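Local coordinates for protein LP04448p (Drosophila melanogaster, PDB 2QK2) that probably binds tubulin through TOG domains, of which this is the second, as a HEAT-repeat protein of the XMAP215 family at microtubule plus ends, at residues K41-H46 and G78-L83; L49-Y54 and A89-N94. All blocks are in the same frame, centred on the assembly; numbering follows the deposited sequence.

Contact 1: K41-H46 and G78-L83; sequences KLLTDH and GKCLAL
Leu43 and Leu83 face each other where two helices run the same way, the axes of 41-45 and 78-83 passing 9.7 Å apart at a crossing angle of 32°. Their CA atoms, 6.2 Å apart, are the nearest pair across the two segments. Both leucines direct CB toward the partner helix, and the two CB atoms meet at 3.8 Å. In Leu43, chi1 (-66°) sets CG beside the backbone N and chi2 (173°) extends CD1 toward Cys80. There it lies 3.2 Å from Cys80 O, a snug fit of methyl against a main-chain carbonyl, and 3.9 Å from Cys80 CB. Leu83 CD1 touches side-chain carbons instead, Leu43 CB and Thr44 CG2, the latter at 3.8 Å, the Thr44 and Leu83 side chains crossing at a slant. Thr44 splits its two branches by polarity: CG2 joins the apolar seam, while OG1 turns back to donate to Lys41 O at 2.9 Å, a bond within its own helix. That carbonyl also accepts the helical bond from Asp45 N, both donors arriving from the same face of its plane. Leu43 is buried and Thr44 exposed, so the seam runs from the buried interior to the surface. Ile12 also packs on Leu43, and Leu39 and Glu40 continue the contact with Cys80 one turn earlier on helix 29-45. Side-by-side packing of helices 29-45 and 71-88, through leucines and small side chains, is characteristic of the stacked helices of a HEAT-repeat TOG domain.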
loop_
_atom_site.group_PDB
_atom_site.type_symbol
_atom_site.label_atom_id
_atom_site.label_comp_id
_atom_site.label_asym_id
_atom_site.label_seq_id
_atom_site.Cartn_x
_atom_site.Cartn_y
_atom_site.Cartn_z
ATOM N N LYS A 41 -14.037 13.488 7.151
ATOM C CA LYS A 41 -14.914 14.405 6.425
ATOM C C LYS A 41 -14.112 15.537 5.784
ATOM O O LYS A 41 -14.380 15.937 4.644
ATOM C CB LYS A 41 -15.979 14.991 7.351
ATOM C CG LYS A 41 -16.961 15.904 6.624
ATOM C CD LYS A 41 -17.963 16.540 7.572
ATOM C CE LYS A 41 -18.933 17.439 6.818
ATOM N NZ LYS A 41 -19.854 18.151 7.753
ATOM N N LEU A 42 -13.137 16.065 6.521
ATOM C CA LEU A 42 -12.292 17.128 5.992
ATOM C C LEU A 42 -11.563 16.628 4.747
ATOM O O LEU A 42 -11.483 17.332 3.743
ATOM C CB LEU A 42 -11.254 17.568 7.029
ATOM C CG LEU A 42 -11.746 18.408 8.207
ATOM C CD1 LEU A 42 -10.602 18.644 9.191
ATOM C CD2 LEU A 42 -12.302 19.730 7.682
ATOM N N LEU A 43 -11.037 15.408 4.820
ATOM C CA LEU A 43 -10.301 14.824 3.705
ATOM C C LEU A 43 -11.186 14.551 2.488
ATOM O O LEU A 43 -10.739 14.682 1.348
ATOM C CB LEU A 43 -9.601 13.532 4.152
ATOM C CG LEU A 43 -8.481 13.713 5.187
ATOM C CD1 LEU A 43 -7.998 12.353 5.680
ATOM C CD2 LEU A 43 -7.326 14.493 4.568
ATOM N N THR A 44 -12.439 14.171 2.719
ATOM C CA THR A 44 -13.333 13.909 1.599
ATOM C C THR A 44 -13.841 15.226 1.009
ATOM O O THR A 44 -14.070 15.314 -0.191
ATOM C CB THR A 44 -14.538 13.028 2.004
ATOM O OG1 THR A 44 -15.330 13.712 2.979
ATOM C CG2 THR A 44 -14.061 11.712 2.588
ATOM N N ASP A 45 -14.002 16.253 1.838
ATOM C CA ASP A 45 -14.470 17.544 1.336
ATOM C C ASP A 45 -13.400 18.339 0.583
ATOM O O ASP A 45 -13.726 19.197 -0.244
ATOM C CB ASP A 45 -15.010 18.420 2.475
ATOM C CG ASP A 45 -16.299 17.882 3.068
ATOM O OD1 ASP A 45 -17.109 17.300 2.316
ATOM O OD2 ASP A 45 -16.508 18.054 4.287
ATOM N N HIS A 46 -12.128 18.062 0.863
ATOM C CA HIS A 46 -11.036 18.785 0.219
ATOM C C HIS A 46 -9.994 17.840 -0.368
ATOM O O HIS A 46 -8.957 17.584 0.246
ATOM C CB HIS A 46 -10.381 19.714 1.238
ATOM C CG HIS A 46 -11.362 20.561 1.984
ATOM N ND1 HIS A 46 -12.126 21.530 1.371
ATOM C CD2 HIS A 46 -11.726 20.564 3.289
ATOM C CE1 HIS A 46 -12.919 22.094 2.264
ATOM N NE2 HIS A 46 -12.695 21.526 3.436
ATOM N N GLY A 78 -6.964 3.853 8.555
ATOM C CA GLY A 78 -6.375 3.440 7.296
ATOM C C GLY A 78 -6.953 4.265 6.159
ATOM O O GLY A 78 -6.226 4.750 5.295
ATOM N N LYS A 79 -8.271 4.439 6.170
ATOM C CA LYS A 79 -8.951 5.217 5.140
ATOM C C LYS A 79 -8.432 6.657 5.142
ATOM O O LYS A 79 -8.088 7.208 4.095
ATOM C CB LYS A 79 -10.464 5.204 5.388
ATOM C CG LYS A 79 -11.272 5.956 4.343
ATOM C CD LYS A 79 -11.142 5.286 2.990
ATOM C CE LYS A 79 -12.001 5.967 1.938
ATOM N NZ LYS A 79 -11.886 5.263 0.623
ATOM N N CYS A 80 -8.373 7.267 6.321
ATOM C CA CYS A 80 -7.874 8.637 6.431
ATOM C C CYS A 80 -6.447 8.763 5.894
ATOM O O CYS A 80 -6.113 9.747 5.238
ATOM C CB CYS A 80 -7.904 9.103 7.891
ATOM S SG CYS A 80 -9.549 9.525 8.513
ATOM N N LEU A 81 -5.607 7.769 6.177
ATOM C CA LEU A 81 -4.225 7.794 5.720
ATOM C C LEU A 81 -4.183 7.736 4.192
ATOM O O LEU A 81 -3.378 8.420 3.551
ATOM C CB LEU A 81 -3.444 6.619 6.318
ATOM C CG LEU A 81 -1.933 6.595 6.059
ATOM C CD1 LEU A 81 -1.284 7.876 6.578
ATOM C CD2 LEU A 81 -1.325 5.385 6.743
ATOM N N ALA A 82 -5.064 6.925 3.616
ATOM C CA ALA A 82 -5.148 6.788 2.166
ATOM C C ALA A 82 -5.552 8.120 1.532
ATOM O O ALA A 82 -4.938 8.564 0.566
ATOM C CB ALA A 82 -6.169 5.705 1.798
ATOM N N LEU A 83 -6.578 8.762 2.085
ATOM C CA LEU A 83 -7.042 10.036 1.545
ATOM C C LEU A 83 -5.982 11.115 1.715
ATOM O O LEU A 83 -5.822 11.981 0.852
ATOM C CB LEU A 83 -8.347 10.468 2.223
ATOM C CG LEU A 83 -9.549 9.541 1.992
ATOM C CD1 LEU A 83 -10.713 9.965 2.875
ATOM C CD2 LEU A 83 -9.947 9.570 0.531
#

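Contact 2: L49-Y54 and A89-N94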
loop_
_atom_site.group_PDB
_atom_site.type_symbol
_atom_site.label_atom_id
_atom_site.label_comp_id
_atom_site.label_asym_id
_atom_site.label_seq_id
_atom_site.Cartn_x
_atom_site.Cartn_y
_atom_site.Cartn_z
ATOM N N LEU A 49 -4.866 19.011 -1.056
ATOM C CA LEU A 49 -4.313 19.499 0.199
ATOM C C LEU A 49 -3.116 20.425 0.055
ATOM O O LEU A 49 -2.219 20.200 -0.756
ATOM C CB LEU A 49 -3.943 18.311 1.092
ATOM C CG LEU A 49 -5.109 17.351 1.368
ATOM C CD1 LEU A 49 -4.630 16.142 2.159
ATOM C CD2 LEU A 49 -6.203 18.095 2.126
ATOM N N GLU A 50 -3.118 21.472 0.869
ATOM C CA GLU A 50 -2.049 22.461 0.886
ATOM C C GLU A 50 -0.797 21.871 1.542
ATOM O O GLU A 50 -0.887 20.923 2.329
ATOM C CB GLU A 50 -2.531 23.675 1.679
ATOM C CG GLU A 50 -1.619 24.880 1.664
ATOM C CD GLU A 50 -2.184 26.013 2.505
ATOM O OE1 GLU A 50 -2.125 25.918 3.751
ATOM O OE2 GLU A 50 -2.704 26.986 1.921
ATOM N N ASN A 51 0.367 22.422 1.213
ATOM C CA ASN A 51 1.616 21.954 1.808
ATOM C C ASN A 51 1.549 22.245 3.301
ATOM O O ASN A 51 0.825 23.140 3.723
ATOM C CB ASN A 51 2.810 22.698 1.214
ATOM C CG ASN A 51 2.953 22.471 -0.268
ATOM O OD1 ASN A 51 3.114 21.339 -0.720
ATOM N ND2 ASN A 51 2.893 23.553 -1.040
ATOM N N GLY A 52 2.302 21.496 4.098
ATOM C CA GLY A 52 2.281 21.721 5.533
ATOM C C GLY A 52 3.029 20.661 6.311
ATOM O O GLY A 52 3.627 19.764 5.720
ATOM N N GLU A 53 3.002 20.764 7.638
ATOM C CA GLU A 53 3.681 19.797 8.497
ATOM C C GLU A 53 2.699 18.695 8.886
ATOM O O GLU A 53 2.012 18.802 9.899
ATOM C CB GLU A 53 4.198 20.487 9.762
ATOM C CG GLU A 53 5.152 21.647 9.501
ATOM C CD GLU A 53 6.343 21.238 8.666
ATOM O OE1 GLU A 53 6.969 20.208 8.999
ATOM O OE2 GLU A 53 6.654 21.942 7.681
ATOM N N TYR A 54 2.643 17.633 8.089
ATOM C CA TYR A 54 1.714 16.535 8.359
ATOM C C TYR A 54 2.295 15.428 9.226
ATOM O O TYR A 54 1.605 14.455 9.549
ATOM C CB TYR A 54 1.211 15.942 7.038
ATOM C CG TYR A 54 0.329 16.884 6.252
ATOM C CD1 TYR A 54 0.863 17.737 5.281
ATOM C CD2 TYR A 54 -1.041 16.944 6.499
ATOM C CE1 TYR A 54 0.039 18.632 4.574
ATOM C CE2 TYR A 54 -1.864 17.824 5.810
ATOM C CZ TYR A 54 -1.323 18.664 4.850
ATOM O OH TYR A 54 -2.156 19.529 4.173
ATOM N N ALA A 89 -0.383 13.658 -2.847
ATOM C CA ALA A 89 0.327 13.072 -3.982
ATOM C C ALA A 89 1.813 12.963 -3.644
ATOM O O ALA A 89 2.168 12.432 -2.594
ATOM C CB ALA A 89 0.115 13.925 -5.231
ATOM N N LYS A 90 2.679 13.478 -4.512
ATOM C CA LYS A 90 4.122 13.410 -4.277
ATOM C C LYS A 90 4.564 14.149 -3.020
ATOM O O LYS A 90 5.645 13.884 -2.496
ATOM C CB LYS A 90 4.890 13.964 -5.480
ATOM C CG LYS A 90 4.624 13.225 -6.786
ATOM C CD LYS A 90 5.202 11.822 -6.785
ATOM C CE LYS A 90 4.869 11.103 -8.086
ATOM N NZ LYS A 90 5.328 11.874 -9.280
ATOM N N ARG A 91 3.743 15.083 -2.544
ATOM C CA ARG A 91 4.075 15.830 -1.332
ATOM C C ARG A 91 4.085 14.901 -0.114
ATOM O O ARG A 91 4.482 15.306 0.977
ATOM C CB ARG A 91 3.064 16.961 -1.084
ATOM C CG ARG A 91 3.334 18.283 -1.805
ATOM C CD ARG A 91 2.695 18.356 -3.186
ATOM N NE ARG A 91 1.240 18.187 -3.160
ATOM C CZ ARG A 91 0.389 18.966 -2.493
ATOM N NH1 ARG A 91 0.830 19.991 -1.773
ATOM N NH2 ARG A 91 -0.915 18.717 -2.546
ATOM N N PHE A 92 3.653 13.655 -0.300
ATOM C CA PHE A 92 3.615 12.693 0.806
ATOM C C PHE A 92 4.903 11.876 0.904
ATOM O O PHE A 92 5.139 11.196 1.906
ATOM C CB PHE A 92 2.419 11.733 0.638
ATOM C CG PHE A 92 2.106 10.925 1.880
ATOM C CD1 PHE A 92 1.286 11.449 2.881
ATOM C CD2 PHE A 92 2.669 9.661 2.067
ATOM C CE1 PHE A 92 1.031 10.725 4.056
ATOM C CE2 PHE A 92 2.424 8.931 3.235
ATOM C CZ PHE A 92 1.603 9.464 4.232
ATOM N N SER A 93 5.744 11.966 -0.126
ATOM C CA SER A 93 6.984 11.190 -0.190
ATOM C C SER A 93 7.813 11.095 1.084
ATOM O O SER A 93 8.320 10.023 1.412
ATOM C CB SER A 93 7.875 11.693 -1.338
ATOM O OG SER A 93 8.374 12.994 -1.084
ATOM N N ASN A 94 7.960 12.200 1.807
ATOM C CA ASN A 94 8.762 12.176 3.028
ATOM C C ASN A 94 8.211 11.333 4.175
ATOM O O ASN A 94 8.956 10.984 5.086
ATOM C CB ASN A 94 9.022 13.600 3.530
ATOM C CG ASN A 94 10.162 14.276 2.789
ATOM O OD1 ASN A 94 11.224 13.679 2.587
ATOM N ND2 ASN A 94 9.953 15.525 2.385
#
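Arg91 reaches across to the main chain of Leu49 and the side chain of Asn51, tying two inter-helix loops of the HEAT-repeat TOG domain together. Segment 49-54 leads from helix 29-45 into helix 55-67; the short 3-10 turn 90-92 leads from helix 71-88 into helix 93-105. Polar bonds dominate. Leu49 O accepts from Arg91 NH2 at 2.7 Å, fairly straight and lying in both the carbonyl and the guanidinium planes, while NH1 adds a weak second bond to the same oxygen at 3.2 Å. The arginine thus straddles one carbonyl with both terminal nitrogens. Bends at chi2 and chi3 fold its chain and turn the guanidinium so that its terminal nitrogens face Leu49 O and Asn51 OD1. Asn51 OD1 also lies against the chain itself, 3.3 Å from Arg91 CG. Within the first loop, Tyr54 OH donates to Glu50 O at 2.6 Å, in the plane of both the ring and the carbonyl, closing the loop on itself; Tyr54 N is bonded by Tyr95 OH of helix 93-105. Apolar contacts lie behind this polar edge, where the Leu49 and Tyr54 side chains pack on Leu84 and Leu88 of helix 71-88. The Asn51 amide stands almost perpendicular to the guanidinium, the planes 86° apart: Arg91 NH1 points to Asn51 OD1 at 2.9 Å within its own plane, yet approaches that oxygen from 61° above the amide carbonyl plane.

Both contacts join neighbouring parts of the N-terminal half of the helical stack, on the same side of the chain's centre and with centres about 13 Å apart. Contact 1 is apolar, side against side within helices 29-45 and 71-88; contact 2 lies just beyond the C-terminal ends of these same helices, where loops meet and an arginine bonds to oxygens. Each is only partly buried, with a leucine on its inner side and a more exposed polar residue on its outer side. They are continuous: Leu43 CD2 packs on Leu49 CD1 at 4.0 Å, and Leu81 CD1 meets Phe92 CZ at 4.0 Å, extending the apolar interior from the helices to the loop end.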